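Glucose-1-phosphate uridylyltransferase (Sphingomonas elodea, PDB 2UX8) probably catalyses the joining of alpha-D-glucose 1-phosphate and UTP into UDP-alpha-D-glucose with release of diphosphate. Local coordinates at residues V43-L47 with I48-V52; R261-C264 with G265-A268; C150-Q153 with M154-Y158; D283-P286 with A287-F291; A122-C125 with A126-I129. All blocks are in the same frame, centred on the assembly; numbering follows the deposited sequence.

Overall arrangement
All five contacts are local, yet their chemistry follows their place in the fold. Interactions 1 and 5 are largely buried, and each sets an arginine chain against an aromatic ring; interactions 2 and 3 are partly buried; interaction 4, about 28 Å from the chain centre, carries a carboxylate-guanidinium pair beside the second subunit. Interactions 1 and 2 touch through L47 and C264, and interactions 1 and 4 through V43 and L284. Interaction 3 runs within a single helix between sheet and surface. The second subunit meets interactions 1, 2 and 4, the third subunit meets interaction 5, and interaction 2 lies nearest the bound sugar phosphate.

Interaction 1 of 5, residues V43-L47 with I48-V52; sequences VDRPL and IQYAV
R45 lays its aliphatic chain across the ring of Y50, where a loop turns into helix 47-57. The compact part is this CH-pi contact: R45 CD sits over one face, 4.0 Å from the ring centroid of Y50, while R45 CB comes within 3.6 Å of Y50 CE1. The ring can lie back over the incoming loop because Y50 CG stands opposite the carbonyl carbon, beside the backbone N (chi1 -77°). P46 closes the turn at the N-cap position, its CG 3.6 Å from Q49 CB, and its carbonyl oxygen receives weak bonds from the N-H groups of both Q49 and Y50. A51 N to L47 O, 3.2 Å, is the first sound helical bond.

Toward the partly exposed end of R45 the fit slackens. Its guanidinium carbon CZ stands 5.9 Å from the Y50 centroid, at most a weak cation-pi attraction, and the two planes are 78° apart. Here Q49 CG lies over a guanidinium face, 3.4 Å from R45 NH1, and D53 supplies the salt bridge. With an alanine in place of Y50, the R45 methylenes would probably lose their platform and F143 its edge-to-face partner. The chemistry thus implies a division of labour: the arginine's hydrocarbon serves the ring, whereas its charge is spent on D53.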
loop_
_atom_site.group_PDB
_atom_site.type_symbol
_atom_site.label_atom_id
_atom_site.label_comp_id
_atom_site.label_asym_id
_atom_site.label_seq_id
_atom_site.Cartn_x
_atom_site.Cartn_y
_atom_site.Cartn_z
ATOM N N VAL C 43 17.671 17.095 -0.496
ATOM C CA VAL C 43 17.527 18.424 0.104
ATOM C C VAL C 43 16.038 18.478 0.088
ATOM O O VAL C 43 15.370 18.606 1.101
ATOM C CB VAL C 43 18.102 19.575 -0.763
ATOM C CG1 VAL C 43 17.537 20.885 -0.284
ATOM C CG2 VAL C 43 19.621 19.635 -0.647
ATOM N N ASP C 44 15.518 18.316 -1.107
ATOM C CA ASP C 44 14.095 18.324 -1.273
ATOM C C ASP C 44 13.640 17.361 -2.340
ATOM O O ASP C 44 12.475 17.363 -2.718
ATOM C CB ASP C 44 13.586 19.734 -1.561
ATOM C CG ASP C 44 14.354 20.415 -2.651
ATOM O OD1 ASP C 44 15.342 19.837 -3.108
ATOM O OD2 ASP C 44 13.980 21.528 -3.050
ATOM N N ARG C 45 14.563 16.544 -2.836
ATOM C CA ARG C 45 14.215 15.539 -3.825
ATOM C C ARG C 45 14.802 14.207 -3.394
ATOM O O ARG C 45 15.882 14.155 -2.806
ATOM C CB ARG C 45 14.763 15.869 -5.222
ATOM C CG ARG C 45 15.218 17.285 -5.426
ATOM C CD ARG C 45 15.521 17.541 -6.883
ATOM N NE ARG C 45 14.352 18.022 -7.604
ATOM C CZ ARG C 45 14.035 17.641 -8.832
ATOM N NH1 ARG C 45 14.798 16.774 -9.456
ATOM N NH2 ARG C 45 12.974 18.128 -9.449
ATOM N N PRO C 46 14.092 13.109 -3.675
ATOM C CA PRO C 46 14.585 11.782 -3.307
ATOM C C PRO C 46 15.648 11.319 -4.294
ATOM O O PRO C 46 15.618 11.703 -5.463
ATOM C CB PRO C 46 13.331 10.922 -3.383
ATOM C CG PRO C 46 12.532 11.586 -4.475
ATOM C CD PRO C 46 12.700 13.043 -4.155
ATOM N N LEU C 47 16.574 10.485 -3.826
ATOM C CA LEU C 47 17.640 9.945 -4.665
ATOM C C LEU C 47 17.210 9.498 -6.069
ATOM O O LEU C 47 17.880 9.841 -7.037
ATOM C CB LEU C 47 18.323 8.788 -3.935
ATOM C CG LEU C 47 19.125 9.207 -2.701
ATOM C CD1 LEU C 47 19.466 7.997 -1.864
ATOM C CD2 LEU C 47 20.383 9.933 -3.146
ATOM N N ILE C 48 16.117 8.743 -6.205
ATOM C CA ILE C 48 15.694 8.320 -7.550
ATOM C C ILE C 48 15.305 9.490 -8.428
ATOM O O ILE C 48 15.483 9.429 -9.648
ATOM C CB ILE C 48 14.459 7.413 -7.569
ATOM C CG1 ILE C 48 13.861 7.343 -6.182
ATOM C CG2 ILE C 48 14.793 6.066 -8.182
ATOM C CD1 ILE C 48 12.370 7.455 -6.219
ATOM N N GLN C 49 14.735 10.532 -7.819
ATOM C CA GLN C 49 14.337 11.702 -8.585
ATOM C C GLN C 49 15.576 12.234 -9.307
ATOM O O GLN C 49 15.549 12.428 -10.527
ATOM C CB GLN C 49 13.741 12.770 -7.675
ATOM C CG GLN C 49 13.187 13.957 -8.426
ATOM C CD GLN C 49 12.129 13.560 -9.417
ATOM O OE1 GLN C 49 11.035 13.157 -9.037
ATOM N NE2 GLN C 49 12.449 13.661 -10.705
ATOM N N TYR C 50 16.667 12.435 -8.570
ATOM C CA TYR C 50 17.898 12.925 -9.183
ATOM C C TYR C 50 18.329 12.016 -10.315
ATOM O O TYR C 50 18.702 12.478 -11.398
ATOM C CB TYR C 50 19.031 12.998 -8.171
ATOM C CG TYR C 50 18.930 14.176 -7.244
ATOM C CD1 TYR C 50 18.370 14.035 -5.975
ATOM C CD2 TYR C 50 19.373 15.445 -7.639
ATOM C CE1 TYR C 50 18.248 15.118 -5.118
ATOM C CE2 TYR C 50 19.255 16.540 -6.785
ATOM C CZ TYR C 50 18.687 16.361 -5.522
ATOM O OH TYR C 50 18.545 17.409 -4.645
ATOM N N ALA C 51 18.268 10.718 -10.052
ATOM C CA ALA C 51 18.659 9.716 -11.017
ATOM C C ALA C 51 17.837 9.740 -12.305
ATOM O O ALA C 51 18.402 9.615 -13.401
ATOM C CB ALA C 51 18.590 8.347 -10.376
ATOM N N VAL C 52 16.516 9.891 -12.198
ATOM C CA VAL C 52 15.713 9.912 -13.414
ATOM C C VAL C 52 15.865 11.255 -14.133
ATOM O O VAL C 52 15.760 11.322 -15.348
ATOM C CB VAL C 52 14.211 9.604 -13.144
ATOM C CG1 VAL C 52 14.090 8.325 -12.366
ATOM C CG2 VAL C 52 13.561 10.717 -12.392
#

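Interaction 2 of 5, residues R261-C264 with G265-A268; sequences RYDC and GDKA
D263 and D266 bracket a tight turn between strand 260-263 and helix 267-279, and the side chain of D263 can be traced outward through it. Its CB rests over a face of the R261 guanidinium, toward the rim, and lies 4.0 Å from D266 OD2. With CG of D263 anti to the backbone N (chi1 -172°) and 4.1 Å from D266 OD2, the carboxylate is carried forward over the turn. OD1 of D263 then accepts from G265 N at 3.0 Å, a bond whose donor is less surely placed. D263 OD2 comes 4.0 Å from D266 OD2, two like charges in a probably unfavourable pairing, the carboxylate planes 72° apart.

The backbone closes the same loop a second time. D266 N donates to D263 O over 3.3 Å in a nearly straight bond (171°), though the donor stands well above the carbonyl plane. D266 starts the helix as its N-cap, its OD1 taking a weak bond from A268 N.

R261 reaches D142 in a salt bridge, G265 O accepts from R27, and K267 pairs with D44 of the second subunit. The D263 side chain comes to about 6 Å from the bound glucose 1-phosphate. The arrangement is a type I turn from D263 to D266 with what is probably an Asx turn nested in it, joining strand to N-capped helix beside the glucose 1-phosphate site.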
loop_
_atom_site.group_PDB
_atom_site.type_symbol
_atom_site.label_atom_id
_atom_site.label_comp_id
_atom_site.label_asym_id
_atom_site.label_seq_id
_atom_site.Cartn_x
_atom_site.Cartn_y
_atom_site.Cartn_z
ATOM N N ARG C 261 31.114 12.954 -6.950
ATOM C CA ARG C 261 30.176 11.914 -6.610
ATOM C C ARG C 261 30.123 11.708 -5.112
ATOM O O ARG C 261 31.147 11.683 -4.447
ATOM C CB ARG C 261 30.587 10.627 -7.317
ATOM C CG ARG C 261 29.920 9.381 -6.816
ATOM C CD ARG C 261 30.984 8.399 -6.410
ATOM N NE ARG C 261 30.450 7.142 -5.904
ATOM C CZ ARG C 261 31.177 6.251 -5.236
ATOM N NH1 ARG C 261 32.464 6.489 -5.000
ATOM N NH2 ARG C 261 30.617 5.133 -4.791
ATOM N N TYR C 262 28.918 11.587 -4.577
ATOM C CA TYR C 262 28.762 11.364 -3.153
ATOM C C TYR C 262 28.140 10.001 -2.944
ATOM O O TYR C 262 27.113 9.675 -3.530
ATOM C CB TYR C 262 27.877 12.445 -2.531
ATOM C CG TYR C 262 28.467 13.823 -2.634
ATOM C CD1 TYR C 262 28.321 14.574 -3.796
ATOM C CD2 TYR C 262 29.221 14.358 -1.589
ATOM C CE1 TYR C 262 28.918 15.829 -3.927
ATOM C CE2 TYR C 262 29.823 15.616 -1.704
ATOM C CZ TYR C 262 29.669 16.344 -2.879
ATOM O OH TYR C 262 30.270 17.572 -3.017
ATOM N N ASP C 263 28.783 9.200 -2.116
ATOM C CA ASP C 263 28.289 7.869 -1.829
ATOM C C ASP C 263 27.204 7.932 -0.756
ATOM O O ASP C 263 27.484 7.821 0.434
ATOM C CB ASP C 263 29.448 6.977 -1.365
ATOM C CG ASP C 263 29.052 5.515 -1.240
ATOM O OD1 ASP C 263 27.908 5.162 -1.608
ATOM O OD2 ASP C 263 29.895 4.714 -0.783
ATOM N N CYS C 264 25.961 8.125 -1.178
ATOM C CA CYS C 264 24.859 8.170 -0.235
ATOM C C CYS C 264 24.542 6.767 0.249
ATOM O O CYS C 264 23.502 6.521 0.844
ATOM C CB CYS C 264 23.647 8.807 -0.894
ATOM S SG CYS C 264 23.976 10.540 -1.218
ATOM N N GLY C 265 25.462 5.849 -0.025
ATOM C CA GLY C 265 25.305 4.475 0.402
ATOM C C GLY C 265 25.677 4.395 1.869
ATOM O O GLY C 265 25.246 3.491 2.589
ATOM N N ASP C 266 26.496 5.343 2.319
ATOM C CA ASP C 266 26.888 5.392 3.721
ATOM C C ASP C 266 26.494 6.752 4.315
ATOM O O ASP C 266 26.530 7.776 3.641
ATOM C CB ASP C 266 28.387 5.123 3.877
ATOM C CG ASP C 266 29.220 6.373 3.780
ATOM O OD1 ASP C 266 29.520 6.973 4.839
ATOM O OD2 ASP C 266 29.571 6.752 2.643
ATOM N N LYS C 267 26.103 6.748 5.583
ATOM C CA LYS C 267 25.652 7.951 6.263
ATOM C C LYS C 267 26.465 9.218 6.079
ATOM O O LYS C 267 25.888 10.285 5.881
ATOM C CB LYS C 267 25.494 7.677 7.751
ATOM C CG LYS C 267 24.619 6.484 8.029
ATOM C CD LYS C 267 24.472 6.238 9.512
ATOM C CE LYS C 267 23.867 4.867 9.755
ATOM N NZ LYS C 267 23.608 4.621 11.204
ATOM N N ALA C 268 27.789 9.124 6.161
ATOM C CA ALA C 268 28.640 10.306 5.995
ATOM C C ALA C 268 28.460 10.937 4.618
ATOM O O ALA C 268 28.370 12.153 4.493
ATOM C CB ALA C 268 30.105 9.946 6.215
#

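Interaction 3 of 5, residues C150-Q153 with M154-Y158; sequences CLKQ and MVDAY
Helix 150-161 gives an example of an amphipathic alpha-helix, with C150 and L151 meeting M154 on its buried side and K152 meeting D156 on its outer one. The backbone follows the regular i to i+4 pattern: M154 N bonds to C150 O at 3.0 Å and V155 N to L151 O at 2.8 Å.

On the inner side the M154 sulfur lies 4.3 Å from C150 SG. The same SD is equally distant from L151 CD2, a loose apolar contact. M154 runs straight as far as its sulfur and bends only at chi3 (79°), which turns the terminal methyl aside.

On the outer side K152 bends at chi2 and chi4 and passes obliquely over its neighbours. Its CD approaches V155 CG1, an atom whose position is doubtful. Beyond that, K152 NZ and D156 OD2 form a long salt bridge of 3.9 Å, probably a modest attraction given the exposed setting of D156.

Among its neighbours the helix lies against the sheet: C150 packs on C167 and M154 on L165 of strand 164-170, and both touch R215 of strand 215-218. Helix 47-57 borders it too, E54 accepting from L151 N and E57 touching K152.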
loop_
_atom_site.group_PDB
_atom_site.type_symbol
_atom_site.label_atom_id
_atom_site.label_comp_id
_atom_site.label_asym_id
_atom_site.label_seq_id
_atom_site.Cartn_x
_atom_site.Cartn_y
_atom_site.Cartn_z
ATOM N N CYS C 150 25.977 13.086 -14.982
ATOM C CA CYS C 150 26.835 11.985 -15.364
ATOM C C CYS C 150 26.367 11.211 -16.596
ATOM O O CYS C 150 27.150 10.954 -17.508
ATOM C CB CYS C 150 26.983 11.032 -14.191
ATOM S SG CYS C 150 28.312 9.845 -14.384
ATOM N N LEU C 151 25.094 10.848 -16.647
ATOM C CA LEU C 151 24.611 10.085 -17.792
ATOM C C LEU C 151 24.718 10.849 -19.107
ATOM O O LEU C 151 25.015 10.257 -20.148
ATOM C CB LEU C 151 23.172 9.630 -17.547
ATOM C CG LEU C 151 22.824 8.162 -17.835
ATOM C CD1 LEU C 151 22.143 8.041 -19.185
ATOM C CD2 LEU C 151 24.077 7.291 -17.746
ATOM N N LYS C 152 24.479 12.157 -19.066
ATOM C CA LYS C 152 24.576 12.961 -20.275
ATOM C C LYS C 152 26.027 12.992 -20.754
ATOM O O LYS C 152 26.290 12.816 -21.937
ATOM C CB LYS C 152 24.076 14.388 -20.034
ATOM C CG LYS C 152 24.159 15.269 -21.279
ATOM C CD LYS C 152 23.340 14.669 -22.419
ATOM C CE LYS C 152 23.751 15.203 -23.787
ATOM N NZ LYS C 152 23.609 16.672 -23.897
ATOM N N GLN C 153 26.968 13.203 -19.840
ATOM C CA GLN C 153 28.376 13.216 -20.215
ATOM C C GLN C 153 28.726 11.878 -20.845
ATOM O O GLN C 153 29.451 11.813 -21.838
ATOM C CB GLN C 153 29.261 13.447 -18.992
ATOM C CG GLN C 153 28.979 14.760 -18.288
ATOM C CD GLN C 153 29.954 15.066 -17.170
ATOM O OE1 GLN C 153 29.712 15.948 -16.353
ATOM N NE2 GLN C 153 31.063 14.345 -17.131
ATOM N N MET C 154 28.186 10.810 -20.276
ATOM C CA MET C 154 28.447 9.468 -20.772
ATOM C C MET C 154 27.854 9.198 -22.137
ATOM O O MET C 154 28.498 8.570 -22.989
ATOM C CB MET C 154 27.931 8.429 -19.782
ATOM C CG MET C 154 28.910 8.142 -18.669
ATOM S SD MET C 154 28.315 6.910 -17.529
ATOM C CE MET C 154 28.623 5.421 -18.419
ATOM N N VAL C 155 26.628 9.664 -22.349
ATOM C CA VAL C 155 25.970 9.458 -23.632
ATOM C C VAL C 155 26.724 10.253 -24.710
ATOM O O VAL C 155 26.821 9.831 -25.865
ATOM C CB VAL C 155 24.475 9.883 -23.571
ATOM C CG1 VAL C 155 24.363 11.366 -23.415
ATOM C CG2 VAL C 155 23.756 9.440 -24.814
ATOM N N ASP C 156 27.273 11.395 -24.317
ATOM C CA ASP C 156 28.046 12.232 -25.228
ATOM C C ASP C 156 29.216 11.431 -25.782
ATOM O O ASP C 156 29.522 11.499 -26.973
ATOM C CB ASP C 156 28.575 13.467 -24.494
ATOM C CG ASP C 156 27.545 14.579 -24.408
ATOM O OD1 ASP C 156 27.717 15.509 -23.587
ATOM O OD2 ASP C 156 26.559 14.535 -25.173
ATOM N N ALA C 157 29.876 10.683 -24.905
ATOM C CA ALA C 157 31.001 9.852 -25.307
ATOM C C ALA C 157 30.509 8.621 -26.042
ATOM O O ALA C 157 31.229 8.055 -26.850
ATOM C CB ALA C 157 31.808 9.422 -24.094
ATOM N N TYR C 158 29.291 8.192 -25.739
ATOM C CA TYR C 158 28.723 7.021 -26.386
ATOM C C TYR C 158 28.527 7.336 -27.864
ATOM O O TYR C 158 28.924 6.555 -28.730
ATOM C CB TYR C 158 27.379 6.650 -25.735
ATOM C CG TYR C 158 26.639 5.566 -26.473
ATOM C CD1 TYR C 158 27.150 4.271 -26.533
ATOM C CD2 TYR C 158 25.454 5.842 -27.156
ATOM C CE1 TYR C 158 26.507 3.269 -27.259
ATOM C CE2 TYR C 158 24.796 4.845 -27.887
ATOM C CZ TYR C 158 25.330 3.562 -27.934
ATOM O OH TYR C 158 24.695 2.570 -28.648
#

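Interaction 4 of 5, residues D283-P286 with A287-F291; sequences DLEP and AVRAF
L284, E285 and P286 each offer a carbonyl to the N-H four residues on, at V288, R289 and A290, so the chain enters helix 285-295 with regular alpha-helical bonds. The bond from V288 N to L284 O is 3.0 Å long and nearly straight (171°). P286, having no N-H to give, sits within the first turn of the helix, where proline is readily accepted.

The polar contact joins E285 and R289, whose side chains lie side by side and point the same way. R289 NE donates to E285 OE1 at 3.2 Å within a salt bridge. The oxygen is met on its syn side, somewhat out of the carboxylate plane, and the carboxylate and guanidinium planes stand 49° apart. A bend at chi3 (-74°) folds the arginine back so that NE faces the glutamate. Its NH1 bonds to the carbonyl of L296 of the second subunit. A leucine in place of R289 would probably leave the E285 carboxylate without its charged mate and that L296 carbonyl without its donor. The buried side is apolar: V288 CG2 lies 4.4 Å from L284 CB.

L284 also touches V43 of its own chain. Otherwise the helix sits against the second subunit, where L284 packs on K267, V288 on I271, and A287 and F291 on Q272, all from that subunit's helix 267-279.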
loop_
_atom_site.group_PDB
_atom_site.type_symbol
_atom_site.label_atom_id
_atom_site.label_comp_id
_atom_site.label_asym_id
_atom_site.label_seq_id
_atom_site.Cartn_x
_atom_site.Cartn_y
_atom_site.Cartn_z
ATOM N N ASP C 283 18.654 30.295 -1.920
ATOM C CA ASP C 283 17.778 30.470 -0.763
ATOM C C ASP C 283 18.171 29.731 0.509
ATOM O O ASP C 283 17.603 29.990 1.568
ATOM C CB ASP C 283 16.335 30.091 -1.139
ATOM C CG ASP C 283 16.168 28.605 -1.455
ATOM O OD1 ASP C 283 17.016 28.035 -2.171
ATOM O OD2 ASP C 283 15.171 28.006 -0.996
ATOM N N LEU C 284 19.150 28.838 0.422
ATOM C CA LEU C 284 19.565 28.088 1.591
ATOM C C LEU C 284 20.996 28.318 2.057
ATOM O O LEU C 284 21.270 28.282 3.259
ATOM C CB LEU C 284 19.376 26.593 1.328
ATOM C CG LEU C 284 18.016 26.054 0.881
ATOM C CD1 LEU C 284 18.138 24.568 0.689
ATOM C CD2 LEU C 284 16.948 26.368 1.917
ATOM N N GLU C 285 21.911 28.564 1.129
ATOM C CA GLU C 285 23.297 28.710 1.534
ATOM C C GLU C 285 23.603 29.776 2.588
ATOM O O GLU C 285 24.382 29.518 3.500
ATOM C CB GLU C 285 24.208 28.815 0.293
ATOM C CG GLU C 285 24.396 30.158 -0.326
ATOM C CD GLU C 285 25.547 30.906 0.276
ATOM O OE1 GLU C 285 26.656 30.344 0.340
ATOM O OE2 GLU C 285 25.351 32.062 0.681
ATOM N N PRO C 286 22.977 30.964 2.514
ATOM C CA PRO C 286 23.291 31.955 3.539
ATOM C C PRO C 286 23.115 31.379 4.945
ATOM O O PRO C 286 24.057 31.372 5.754
ATOM C CB PRO C 286 22.297 33.067 3.244
ATOM C CG PRO C 286 22.135 32.989 1.768
ATOM C CD PRO C 286 21.996 31.502 1.555
ATOM N N ALA C 287 21.915 30.878 5.223
ATOM C CA ALA C 287 21.593 30.313 6.530
ATOM C C ALA C 287 22.424 29.091 6.885
ATOM O O ALA C 287 22.952 28.979 7.995
ATOM C CB ALA C 287 20.123 29.965 6.581
ATOM N N VAL C 288 22.533 28.168 5.941
ATOM C CA VAL C 288 23.309 26.953 6.171
ATOM C C VAL C 288 24.791 27.242 6.383
ATOM O O VAL C 288 25.417 26.651 7.265
ATOM C CB VAL C 288 23.147 25.957 5.008
ATOM C CG1 VAL C 288 23.965 24.719 5.263
ATOM C CG2 VAL C 288 21.703 25.577 4.867
ATOM N N ARG C 289 25.349 28.140 5.571
ATOM C CA ARG C 289 26.754 28.515 5.700
ATOM C C ARG C 289 26.984 29.058 7.111
ATOM O O ARG C 289 27.823 28.551 7.852
ATOM C CB ARG C 289 27.117 29.582 4.650
ATOM C CG ARG C 289 28.516 30.162 4.793
ATOM C CD ARG C 289 28.799 31.217 3.754
ATOM N NE ARG C 289 29.017 30.654 2.427
ATOM C CZ ARG C 289 30.080 29.935 2.098
ATOM N NH1 ARG C 289 31.024 29.690 3.002
ATOM N NH2 ARG C 289 30.195 29.468 0.865
ATOM N N ALA C 290 26.207 30.077 7.472
ATOM C CA ALA C 290 26.295 30.717 8.783
ATOM C C ALA C 290 26.294 29.690 9.906
ATOM O O ALA C 290 27.102 29.762 10.835
ATOM C CB ALA C 290 25.130 31.680 8.968
ATOM N N PHE C 291 25.370 28.742 9.816
ATOM C CA PHE C 291 25.246 27.700 10.819
ATOM C C PHE C 291 26.442 26.755 10.834
ATOM O O PHE C 291 27.008 26.471 11.888
ATOM C CB PHE C 291 23.977 26.899 10.573
ATOM C CG PHE C 291 23.819 25.738 11.497
ATOM C CD1 PHE C 291 23.276 25.918 12.761
ATOM C CD2 PHE C 291 24.241 24.469 11.119
ATOM C CE1 PHE C 291 23.154 24.855 13.639
ATOM C CE2 PHE C 291 24.123 23.396 11.995
ATOM C CZ PHE C 291 23.576 23.593 13.260
#

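Interaction 5 of 5, residues A122-C125 with A126-I129; sequences AVWC and ARDI
W124 and R127 meet side by side, pointing the same way, and their contact combines two kinds of interaction with an aromatic ring. The cation-pi component places R127 CZ 4.0 Å from the centroid of the six-membered ring of W124, off-centre, with the guanidinium and indole planes 41° apart. The CH-pi component belongs to the methylene: R127 CD stands over the face of the five-membered ring, 3.6 Å from its centroid. The arginine takes its place over the indole by setting CG between the backbone N and the carbonyl carbon (chi1 53°) and then running straight to NE.

The backbone bonds are of i to i+3 kind, from A126 N to V123 O at 2.9 Å and from R127 N to W124 O at 3.1 Å, a tighter winding than the alpha-helix. In both, the donor stands above the carbonyl plane. A salt bridge links R127 NH1 to D128 OD2 at 2.9 Å, although D128 is poorly ordered.

The joint lies between helix 221-228, where M223 meets V123 and R127, and strand 62-67, where V66 and I64 receive A122 and A126. P105 of the third subunit packs on C125 and R127.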
loop_
_atom_site.group_PDB
_atom_site.type_symbol
_atom_site.label_atom_id
_atom_site.label_comp_id
_atom_site.label_asym_id
_atom_site.label_seq_id
_atom_site.Cartn_x
_atom_site.Cartn_y
_atom_site.Cartn_z
ATOM N N ALA C 122 19.003 -8.345 -10.894
ATOM C CA ALA C 122 18.106 -7.203 -11.017
ATOM C C ALA C 122 18.029 -6.723 -12.465
ATOM O O ALA C 122 16.951 -6.567 -13.038
ATOM C CB ALA C 122 18.591 -6.080 -10.115
ATOM N N VAL C 123 19.186 -6.485 -13.061
ATOM C CA VAL C 123 19.222 -6.047 -14.440
ATOM C C VAL C 123 18.550 -7.099 -15.317
ATOM O O VAL C 123 17.783 -6.775 -16.222
ATOM C CB VAL C 123 20.687 -5.815 -14.904
ATOM C CG1 VAL C 123 20.748 -5.616 -16.397
ATOM C CG2 VAL C 123 21.253 -4.595 -14.203
ATOM N N TRP C 124 18.844 -8.362 -15.039
ATOM C CA TRP C 124 18.272 -9.467 -15.789
ATOM C C TRP C 124 16.742 -9.404 -15.801
ATOM O O TRP C 124 16.100 -9.824 -16.767
ATOM C CB TRP C 124 18.725 -10.783 -15.174
ATOM C CG TRP C 124 18.036 -11.996 -15.738
ATOM C CD1 TRP C 124 18.269 -12.597 -16.943
ATOM C CD2 TRP C 124 16.963 -12.723 -15.134
ATOM N NE1 TRP C 124 17.427 -13.657 -17.118
ATOM C CE2 TRP C 124 16.630 -13.779 -16.013
ATOM C CE3 TRP C 124 16.284 -12.631 -13.910
ATOM C CZ2 TRP C 124 15.601 -14.678 -15.734
ATOM C CZ3 TRP C 124 15.268 -13.533 -13.647
ATOM C CH2 TRP C 124 14.963 -14.555 -14.535
ATOM N N CYS C 125 16.164 -8.877 -14.726
ATOM C CA CYS C 125 14.718 -8.769 -14.614
ATOM C C CYS C 125 14.090 -7.911 -15.710
ATOM O O CYS C 125 12.928 -8.097 -16.053
ATOM C CB CYS C 125 14.343 -8.199 -13.244
ATOM S SG CYS C 125 14.581 -9.310 -11.814
ATOM N N ALA C 126 14.858 -6.981 -16.263
ATOM C CA ALA C 126 14.350 -6.087 -17.299
ATOM C C ALA C 126 14.548 -6.603 -18.725
ATOM O O ALA C 126 14.158 -5.943 -19.694
ATOM C CB ALA C 126 15.009 -4.716 -17.152
ATOM N N ARG C 127 15.136 -7.788 -18.844
ATOM C CA ARG C 127 15.424 -8.383 -20.143
ATOM C C ARG C 127 14.373 -8.208 -21.226
ATOM O O ARG C 127 14.681 -7.754 -22.335
ATOM C CB ARG C 127 15.727 -9.870 -19.974
ATOM C CG ARG C 127 14.674 -10.633 -19.220
ATOM C CD ARG C 127 15.179 -11.991 -18.788
ATOM N NE ARG C 127 14.439 -12.480 -17.628
ATOM C CZ ARG C 127 13.218 -12.996 -17.686
ATOM N NH1 ARG C 127 12.599 -13.100 -18.850
ATOM N NH2 ARG C 127 12.609 -13.402 -16.584
ATOM N N ASP C 128 13.131 -8.552 -20.917
ATOM C CA ASP C 128 12.085 -8.470 -21.919
ATOM C C ASP C 128 11.586 -7.072 -22.246
ATOM O O ASP C 128 10.990 -6.856 -23.300
ATOM C CB ASP C 128 10.920 -9.388 -21.522
ATOM C CG ASP C 128 11.294 -10.871 -21.597
ATOM O OD1 ASP C 128 12.012 -11.249 -22.546
ATOM O OD2 ASP C 128 10.864 -11.658 -20.727
ATOM N N ILE C 129 11.830 -6.118 -21.356
ATOM C CA ILE C 129 11.384 -4.755 -21.605
ATOM C C ILE C 129 12.420 -4.014 -22.449
ATOM O O ILE C 129 12.088 -3.101 -23.197
ATOM C CB ILE C 129 11.145 -4.012 -20.285
ATOM C CG1 ILE C 129 10.340 -4.922 -19.352
ATOM C CG2 ILE C 129 10.440 -2.687 -20.542
ATOM C CD1 ILE C 129 9.314 -4.231 -18.513
#